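Local coordinates for nonsense-mediated mRNA decay protein 2 (Saccharomyces cerevisiae, PDB 4LUN), which takes part in the nonsense-mediated decay of mRNAs containing premature stop codons and interacts with Upf1 through its C-terminus, this chain being its N-terminal MIF4G region, at residues A[38-43]-A[57-62]; A[46-51]-A[95-100]; A[51-56]-A[89-94]. One frame throughout, in Å; residues are numbered along the deposited sequence.

Contact 1 of 3, residues A[38-43]-A[57-62]; sequences TGFIKK and LKDLSE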
loop_
_atom_site.group_PDB
_atom_site.type_symbol
_atom_site.label_atom_id
_atom_site.label_comp_id
_atom_site.label_asym_id
_atom_site.label_seq_id
_atom_site.Cartn_x
_atom_site.Cartn_y
_atom_site.Cartn_z
ATOM N N THR A 38 11.358 -27.969 -8.931
ATOM C CA THR A 38 10.194 -28.112 -8.067
ATOM C C THR A 38 10.572 -27.836 -6.613
ATOM O O THR A 38 9.743 -27.375 -5.830
ATOM C CB THR A 38 9.544 -29.506 -8.181
ATOM O OG1 THR A 38 10.525 -30.514 -7.922
ATOM C CG2 THR A 38 8.968 -29.713 -9.557
ATOM N N GLY A 39 11.824 -28.114 -6.260
ATOM C CA GLY A 39 12.316 -27.838 -4.924
ATOM C C GLY A 39 12.357 -26.337 -4.678
ATOM O O GLY A 39 12.166 -25.871 -3.552
ATOM N N PHE A 40 12.601 -25.577 -5.740
ATOM C CA PHE A 40 12.573 -24.118 -5.645
ATOM C C PHE A 40 11.152 -23.599 -5.396
ATOM O O PHE A 40 10.943 -22.735 -4.540
ATOM C CB PHE A 40 13.172 -23.480 -6.900
ATOM C CG PHE A 40 13.239 -21.972 -6.843
ATOM C CD1 PHE A 40 14.196 -21.338 -6.070
ATOM C CD2 PHE A 40 12.346 -21.196 -7.562
ATOM C CE1 PHE A 40 14.258 -19.955 -6.012
ATOM C CE2 PHE A 40 12.409 -19.810 -7.509
ATOM C CZ PHE A 40 13.365 -19.198 -6.728
ATOM N N ILE A 41 10.180 -24.123 -6.143
ATOM C CA ILE A 41 8.779 -23.734 -5.974
ATOM C C ILE A 41 8.288 -24.022 -4.559
ATOM O O ILE A 41 7.589 -23.201 -3.953
ATOM C CB ILE A 41 7.855 -24.459 -6.973
ATOM C CG1 ILE A 41 8.214 -24.090 -8.410
ATOM C CG2 ILE A 41 6.391 -24.111 -6.709
ATOM C CD1 ILE A 41 8.114 -22.632 -8.696
ATOM N N LYS A 42 8.652 -25.189 -4.037
ATOM C CA LYS A 42 8.277 -25.566 -2.679
ATOM C C LYS A 42 8.855 -24.611 -1.648
ATOM O O LYS A 42 8.209 -24.292 -0.651
ATOM C CB LYS A 42 8.724 -26.997 -2.362
ATOM C CG LYS A 42 7.724 -28.053 -2.775
ATOM C CD LYS A 42 8.134 -29.424 -2.258
ATOM C CE LYS A 42 8.882 -30.214 -3.315
ATOM N NZ LYS A 42 9.460 -31.473 -2.755
ATOM N N LYS A 43 10.079 -24.158 -1.885
ATOM C CA LYS A 43 10.709 -23.198 -0.989
ATOM C C LYS A 43 9.981 -21.844 -1.037
ATOM O O LYS A 43 9.751 -21.216 0.003
ATOM C CB LYS A 43 12.194 -23.045 -1.324
ATOM C CG LYS A 43 13.072 -22.810 -0.103
ATOM C CD LYS A 43 14.544 -22.777 -0.479
ATOM C CE LYS A 43 15.086 -24.174 -0.732
ATOM N NZ LYS A 43 16.232 -24.145 -1.687
ATOM N N LEU A 57 18.299 -17.469 -2.706
ATOM C CA LEU A 57 19.274 -16.780 -3.542
ATOM C C LEU A 57 20.336 -17.748 -4.050
ATOM O O LEU A 57 20.863 -17.577 -5.148
ATOM C CB LEU A 57 19.924 -15.611 -2.794
ATOM C CG LEU A 57 19.043 -14.374 -2.594
ATOM C CD1 LEU A 57 19.822 -13.250 -1.922
ATOM C CD2 LEU A 57 18.463 -13.904 -3.920
ATOM N N LYS A 58 20.644 -18.762 -3.245
ATOM C CA LYS A 58 21.601 -19.793 -3.642
ATOM C C LYS A 58 21.069 -20.575 -4.837
ATOM O O LYS A 58 21.802 -20.834 -5.793
ATOM C CB LYS A 58 21.889 -20.738 -2.473
ATOM C CG LYS A 58 23.096 -21.643 -2.678
ATOM C CD LYS A 58 23.362 -22.491 -1.443
ATOM C CE LYS A 58 22.182 -23.403 -1.140
ATOM N NZ LYS A 58 21.598 -23.163 0.215
ATOM N N ASP A 59 19.791 -20.943 -4.778
ATOM C CA ASP A 59 19.128 -21.643 -5.877
ATOM C C ASP A 59 19.140 -20.823 -7.158
ATOM O O ASP A 59 19.349 -21.359 -8.244
ATOM C CB ASP A 59 17.678 -21.976 -5.515
ATOM C CG ASP A 59 17.567 -23.021 -4.417
ATOM O OD1 ASP A 59 17.908 -24.196 -4.673
ATOM O OD2 ASP A 59 17.121 -22.670 -3.305
ATOM N N LEU A 60 18.901 -19.521 -7.032
ATOM C CA LEU A 60 18.929 -18.634 -8.190
ATOM C C LEU A 60 20.308 -18.586 -8.828
ATOM O O LEU A 60 20.438 -18.305 -10.020
ATOM C CB LEU A 60 18.466 -17.226 -7.804
ATOM C CG LEU A 60 16.947 -17.113 -7.735
ATOM C CD1 LEU A 60 16.524 -15.845 -7.007
ATOM C CD2 LEU A 60 16.387 -17.145 -9.146
ATOM N N SER A 61 21.338 -18.864 -8.036
ATOM C CA SER A 61 22.696 -18.876 -8.561
ATOM C C SER A 61 23.140 -20.278 -8.954
ATOM O O SER A 61 24.246 -20.458 -9.460
ATOM C CB SER A 61 23.683 -18.275 -7.554
ATOM O OG SER A 61 23.989 -19.189 -6.517
ATOM N N GLU A 62 22.281 -21.268 -8.729
ATOM C CA GLU A 62 22.631 -22.657 -9.041
ATOM C C GLU A 62 21.644 -23.324 -9.992
ATOM O O GLU A 62 22.025 -24.161 -10.815
ATOM C CB GLU A 62 22.742 -23.483 -7.755
ATOM C CG GLU A 62 23.963 -23.150 -6.907
ATOM C CD GLU A 62 23.961 -23.868 -5.568
ATOM O OE1 GLU A 62 22.987 -24.594 -5.276
ATOM O OE2 GLU A 62 24.935 -23.701 -4.804
#

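Contact 2 of 3, residues A[46-51]-A[95-100]; sequences KGFVKG and EIISGL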
loop_
_atom_site.group_PDB
_atom_site.type_symbol
_atom_site.label_atom_id
_atom_site.label_comp_id
_atom_site.label_asym_id
_atom_site.label_seq_id
_atom_site.Cartn_x
_atom_site.Cartn_y
_atom_site.Cartn_z
ATOM N N LYS A 46 6.630 -21.688 0.949
ATOM C CA LYS A 46 6.622 -21.626 2.401
ATOM C C LYS A 46 6.452 -20.173 2.850
ATOM O O LYS A 46 6.189 -19.899 4.022
ATOM C CB LYS A 46 7.878 -22.257 3.002
ATOM C CG LYS A 46 8.989 -21.283 3.320
ATOM C CD LYS A 46 9.708 -21.714 4.589
ATOM C CE LYS A 46 10.688 -20.654 5.058
ATOM N NZ LYS A 46 10.861 -20.703 6.538
ATOM N N GLY A 47 6.590 -19.246 1.903
ATOM C CA GLY A 47 6.319 -17.841 2.164
ATOM C C GLY A 47 7.566 -16.997 2.328
ATOM O O GLY A 47 8.655 -17.510 2.596
ATOM N N PHE A 48 7.405 -15.685 2.165
ATOM C CA PHE A 48 8.526 -14.773 2.305
ATOM C C PHE A 48 8.628 -14.333 3.762
ATOM O O PHE A 48 7.927 -13.417 4.200
ATOM C CB PHE A 48 8.378 -13.574 1.354
ATOM C CG PHE A 48 8.310 -13.960 -0.108
ATOM C CD1 PHE A 48 8.768 -15.200 -0.542
ATOM C CD2 PHE A 48 7.785 -13.086 -1.048
ATOM C CE1 PHE A 48 8.702 -15.557 -1.879
ATOM C CE2 PHE A 48 7.722 -13.436 -2.392
ATOM C CZ PHE A 48 8.179 -14.672 -2.809
ATOM N N VAL A 49 9.478 -15.025 4.516
ATOM C CA VAL A 49 9.724 -14.692 5.912
ATOM C C VAL A 49 11.219 -14.517 6.127
ATOM O O VAL A 49 12.022 -14.860 5.259
ATOM C CB VAL A 49 9.201 -15.780 6.877
ATOM C CG1 VAL A 49 7.702 -15.994 6.691
ATOM C CG2 VAL A 49 9.967 -17.078 6.681
ATOM N N LYS A 50 11.581 -13.985 7.287
ATOM C CA LYS A 50 12.969 -13.663 7.598
ATOM C C LYS A 50 13.876 -14.883 7.490
ATOM O O LYS A 50 13.533 -15.962 7.975
ATOM C CB LYS A 50 13.063 -13.060 9.002
ATOM C CG LYS A 50 14.191 -12.059 9.166
ATOM C CD LYS A 50 15.272 -12.573 10.091
ATOM C CE LYS A 50 16.279 -11.476 10.403
ATOM N NZ LYS A 50 15.640 -10.321 11.100
ATOM N N GLY A 51 15.023 -14.703 6.840
ATOM C CA GLY A 51 16.013 -15.759 6.711
ATOM C C GLY A 51 15.854 -16.636 5.480
ATOM O O GLY A 51 16.830 -17.214 4.993
ATOM N N GLU A 95 14.439 -8.761 -0.976
ATOM C CA GLU A 95 15.674 -9.387 -1.445
ATOM C C GLU A 95 15.403 -10.513 -2.438
ATOM O O GLU A 95 16.101 -10.651 -3.440
ATOM C CB GLU A 95 16.490 -9.922 -0.268
ATOM C CG GLU A 95 17.066 -8.846 0.637
ATOM C CD GLU A 95 18.353 -8.241 0.103
ATOM O OE1 GLU A 95 18.858 -8.700 -0.949
ATOM O OE2 GLU A 95 18.869 -7.308 0.751
ATOM N N ILE A 96 14.390 -11.320 -2.145
ATOM C CA ILE A 96 13.989 -12.420 -3.013
ATOM C C ILE A 96 13.458 -11.935 -4.362
ATOM O O ILE A 96 13.846 -12.447 -5.410
ATOM C CB ILE A 96 12.928 -13.290 -2.319
ATOM C CG1 ILE A 96 13.532 -13.951 -1.078
ATOM C CG2 ILE A 96 12.366 -14.330 -3.275
ATOM C CD1 ILE A 96 12.495 -14.470 -0.096
ATOM N N ILE A 97 12.575 -10.946 -4.345
ATOM C CA ILE A 97 12.048 -10.407 -5.595
ATOM C C ILE A 97 13.154 -9.735 -6.402
ATOM O O ILE A 97 13.178 -9.851 -7.619
ATOM C CB ILE A 97 10.879 -9.422 -5.367
ATOM C CG1 ILE A 97 9.709 -10.133 -4.682
ATOM C CG2 ILE A 97 10.407 -8.815 -6.688
ATOM C CD1 ILE A 97 9.200 -11.327 -5.450
ATOM N N SER A 98 14.068 -9.043 -5.726
ATOM C CA SER A 98 15.197 -8.403 -6.405
ATOM C C SER A 98 16.071 -9.434 -7.114
ATOM O O SER A 98 16.505 -9.204 -8.241
ATOM C CB SER A 98 16.041 -7.579 -5.433
ATOM O OG SER A 98 15.319 -6.454 -4.964
ATOM N N GLY A 99 16.323 -10.561 -6.454
ATOM C CA GLY A 99 17.094 -11.642 -7.050
ATOM C C GLY A 99 16.435 -12.190 -8.300
ATOM O O GLY A 99 17.083 -12.384 -9.328
ATOM N N LEU A 100 15.134 -12.435 -8.212
ATOM C CA LEU A 100 14.385 -12.960 -9.339
ATOM C C LEU A 100 14.359 -11.951 -10.473
ATOM O O LEU A 100 14.492 -12.321 -11.634
ATOM C CB LEU A 100 12.968 -13.336 -8.912
ATOM C CG LEU A 100 12.871 -14.676 -8.188
ATOM C CD1 LEU A 100 11.566 -14.769 -7.426
ATOM C CD2 LEU A 100 12.993 -15.814 -9.196
#

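Contact 3 of 3, residues A[51-56]-A[89-94]; sequences GSESSL and DVIAAV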
loop_
_atom_site.group_PDB
_atom_site.type_symbol
_atom_site.label_atom_id
_atom_site.label_comp_id
_atom_site.label_asym_id
_atom_site.label_seq_id
_atom_site.Cartn_x
_atom_site.Cartn_y
_atom_site.Cartn_z
ATOM N N GLY A 51 15.023 -14.703 6.840
ATOM C CA GLY A 51 16.013 -15.759 6.711
ATOM C C GLY A 51 15.854 -16.636 5.480
ATOM O O GLY A 51 16.830 -17.214 4.993
ATOM N N SER A 52 14.627 -16.736 4.971
ATOM C CA SER A 52 14.340 -17.582 3.814
ATOM C C SER A 52 15.007 -17.067 2.535
ATOM O O SER A 52 15.125 -17.795 1.549
ATOM C CB SER A 52 12.827 -17.711 3.601
ATOM O OG SER A 52 12.261 -16.499 3.136
ATOM N N GLU A 53 15.445 -15.811 2.568
ATOM C CA GLU A 53 16.039 -15.151 1.410
ATOM C C GLU A 53 17.340 -15.800 0.925
ATOM O O GLU A 53 17.513 -16.038 -0.270
ATOM C CB GLU A 53 16.286 -13.675 1.734
ATOM C CG GLU A 53 16.035 -13.330 3.195
ATOM C CD GLU A 53 16.993 -12.284 3.723
ATOM O OE1 GLU A 53 18.169 -12.291 3.299
ATOM O OE2 GLU A 53 16.570 -11.456 4.562
ATOM N N SER A 54 18.250 -16.081 1.853
ATOM C CA SER A 54 19.585 -16.560 1.494
ATOM C C SER A 54 19.580 -17.920 0.795
ATOM O O SER A 54 20.326 -18.139 -0.162
ATOM C CB SER A 54 20.495 -16.598 2.724
ATOM O OG SER A 54 21.604 -15.728 2.563
ATOM N N SER A 55 18.738 -18.829 1.272
ATOM C CA SER A 55 18.639 -20.157 0.677
ATOM C C SER A 55 18.108 -20.074 -0.749
ATOM O O SER A 55 18.612 -20.746 -1.649
ATOM C CB SER A 55 17.743 -21.061 1.527
ATOM O OG SER A 55 17.411 -22.253 0.833
ATOM N N LEU A 56 17.090 -19.241 -0.948
ATOM C CA LEU A 56 16.500 -19.048 -2.269
ATOM C C LEU A 56 17.472 -18.369 -3.230
ATOM O O LEU A 56 17.469 -18.653 -4.429
ATOM C CB LEU A 56 15.211 -18.229 -2.161
ATOM C CG LEU A 56 13.988 -18.961 -1.609
ATOM C CD1 LEU A 56 12.999 -17.979 -0.993
ATOM C CD2 LEU A 56 13.316 -19.765 -2.708
ATOM N N ASP A 89 9.953 -9.699 7.471
ATOM C CA ASP A 89 9.414 -10.503 6.382
ATOM C C ASP A 89 9.352 -9.695 5.085
ATOM O O ASP A 89 9.640 -10.215 4.007
ATOM C CB ASP A 89 8.034 -11.045 6.746
ATOM C CG ASP A 89 8.096 -12.104 7.831
ATOM O OD1 ASP A 89 9.183 -12.290 8.421
ATOM O OD2 ASP A 89 7.061 -12.749 8.094
ATOM N N VAL A 90 8.981 -8.425 5.194
ATOM C CA VAL A 90 9.003 -7.516 4.041
ATOM C C VAL A 90 10.408 -7.399 3.427
ATOM O O VAL A 90 10.569 -7.458 2.206
ATOM C CB VAL A 90 8.433 -6.119 4.421
ATOM C CG1 VAL A 90 8.596 -5.138 3.287
ATOM C CG2 VAL A 90 6.964 -6.235 4.812
ATOM N N ILE A 91 11.428 -7.254 4.266
ATOM C CA ILE A 91 12.804 -7.175 3.770
ATOM C C ILE A 91 13.212 -8.434 3.010
ATOM O O ILE A 91 13.839 -8.356 1.950
ATOM C CB ILE A 91 13.810 -6.904 4.909
ATOM C CG1 ILE A 91 13.834 -5.416 5.231
ATOM C CG2 ILE A 91 15.210 -7.354 4.538
ATOM C CD1 ILE A 91 13.816 -5.127 6.704
ATOM N N ALA A 92 12.856 -9.590 3.561
ATOM C CA ALA A 92 13.119 -10.862 2.904
ATOM C C ALA A 92 12.456 -10.902 1.532
ATOM O O ALA A 92 13.076 -11.310 0.551
ATOM C CB ALA A 92 12.633 -12.013 3.766
ATOM N N ALA A 93 11.204 -10.462 1.464
ATOM C CA ALA A 93 10.481 -10.441 0.195
ATOM C C ALA A 93 11.187 -9.535 -0.813
ATOM O O ALA A 93 11.286 -9.866 -1.995
ATOM C CB ALA A 93 9.047 -9.987 0.403
ATOM N N VAL A 94 11.677 -8.393 -0.343
ATOM C CA VAL A 94 12.382 -7.460 -1.219
ATOM C C VAL A 94 13.658 -8.079 -1.809
ATOM O O VAL A 94 13.925 -7.943 -2.999
ATOM C CB VAL A 94 12.730 -6.140 -0.496
ATOM C CG1 VAL A 94 13.674 -5.297 -1.346
ATOM C CG2 VAL A 94 11.458 -5.365 -0.155
#

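Contact 1 of 3, residues A[38-43]-A[57-62]
The two flat groups here, the Phe40 ring and the Asp59 carboxylate, run alongside one another, their side chains pointing opposite ways and their planes 69° apart. They are not stacked: the aromatic atoms meet the aliphatic part of the aspartate. Phe40 CD1 lies 3.6 Å from Asp59 CB, and the neighbouring ring carbon CE1 lies 4.0 Å from the same methylene, both in an oblique approach. At the far end of the ring, CZ comes to 4.3 Å from Leu60 CG, a looser apolar contact. Phe40 reaches this place because its CG stands anti to the backbone N (chi1 -177°), carrying the ring across to helix 52-60. Aspartate suits the opposite position because its short chain offers a methylene to the ring and holds the carboxylate out to Lys43. The lysine arrives from the opposite direction, its chain bent at chi3 (-76°), and forms a salt bridge from NZ to Asp59 OD2; the modelled 2.4 Å between these atoms is very short, and its exact length is doubtful. OD1 is farther from the ammonium, 3.4 Å from Lys43 NZ, and makes its own salt bridge with Arg36 NE. The carboxylate thus has two cationic partners, which would probably favour its ionised form. Lys43 NZ also makes a weak hydrogen bond with Ser55 OG. Leu56 and helix 69-81, through Ile72, add further apolar cover to Phe40, while Leu60 also packs on Leu100 and Phe104. An apolar strip beside a salt bridge between buried Asp59 and the partly exposed Lys43 joins helices 34-44 and 52-60, which run in roughly opposite senses, as neighbouring helices commonly do in the HEAT-repeat-like, all-helical MIF4G fold.

Contact 2 of 3, residues A[46-51]-A[95-100]
Phe48 points its ring from the loop 46-51 into the interior of the HEAT-repeat-like MIF4G fold, where it meets two consecutive isoleucines of helix 87-104. The Ile96 chain slants past the ring, whereas Ile97 runs at about a right angle to it; neither approach is cleanly to the face or to the edge. Ile96 uses both of its branches: its CD1 lies 3.8 Å from Phe48 CD1, and its CG2 comes to 4.1 Å from Phe48 CE1. With CG1 beside the backbone N and the chain then extended (chi2 162°), the longer branch of Ile96 stretches out to the loop. Ile97 sets off along the flank of the helix, but its end turns back toward the aromatic ring. A branched aliphatic residue suits each of these places, since its methyl groups can settle against a flat ring without bringing a polar atom into a buried layer. Phenylalanine suits the loop for the same reason, as a single large apolar group sent inward from an irregular backbone. Its chi1 of -60°, with CG anti to the carbonyl carbon, sends the ring toward helix 87-104. Val76, Cys79 and Leu80 of helix 69-81 also touch this ring, placing it among several helices. The chain enters the loop through Gly47, which leaves the preceding helix with a positive phi (104°); a CB at these backbone angles would collide with the carbonyl O of Lys46. Farther along, Lys50 N donates a hydrogen bond to Asp89 OD1, tying the loop to helix 87-104 by a polar link as well. On the ring itself, the two isoleucine CD1 methyls engage opposite corners: the carbon para to CD1 is CE2, and Phe48 CE2 lies 4.0 Å from Ile97 CD1.

Contact 3 of 3, residues A[51-56]-A[89-94]
Glu53 and Ala92 bring two helical backbones to within 5.4 Å, measured from CA to CA, where helices 52-60 and 87-104 run in broadly the same sense. This close packing belongs to the layered helices of the HEAT-repeat-like MIF4G fold. The first segment begins at Gly51, a residue type that readily accepts the positive phi (90°) found there. Ser52 OG is hydrogen-bonded to Val49 O. Alanine suits the position facing Glu53 because a lone methyl lets the backbones approach so closely. Glu53 contributes its aliphatic part: CG lies 3.7 Å from Ala92 CB and 3.8 Å from Ala92 CA. Its first torsion (chi1 8°) nearly eclipses CG with the backbone N, a strained setting that keeps the chain alongside the partner helix, and a bend at chi2 (144°) follows. The carboxylate continues past the alanine, a suitable course for a charged group at a partly buried margin. Replacing Glu53 by an alanine would remove CG and the carboxylate, and would probably open a gap beside Ala92 where the methylene now packs. Toward the outer margin, Glu53 OE2 ends 3.9 Å from Ala92 CA and 4.3 Å from Ile91 CG2.

Contacts 1 and 2 are buried, whereas contact 3 is only partly so, and their chemistry follows: contact 2 is wholly apolar between its side chains, contact 1 adds a salt bridge on a buried aspartate, and contact 3 sets an acidic side chain's methylene on an alanine. Contacts 1 and 3 share helix 52-60, and contacts 2 and 3 share helix 87-104 as well as Gly51, their centres only about 3 Å apart. Packing also passes directly between the sites: Val49 O lies 3.3 Å from Ala92 CB, and Lys43 CD 3.2 Å from Ser55 OG. Together the three contacts join helix 34-44, the loop after it and helix 52-60 to one another and to helix 87-104.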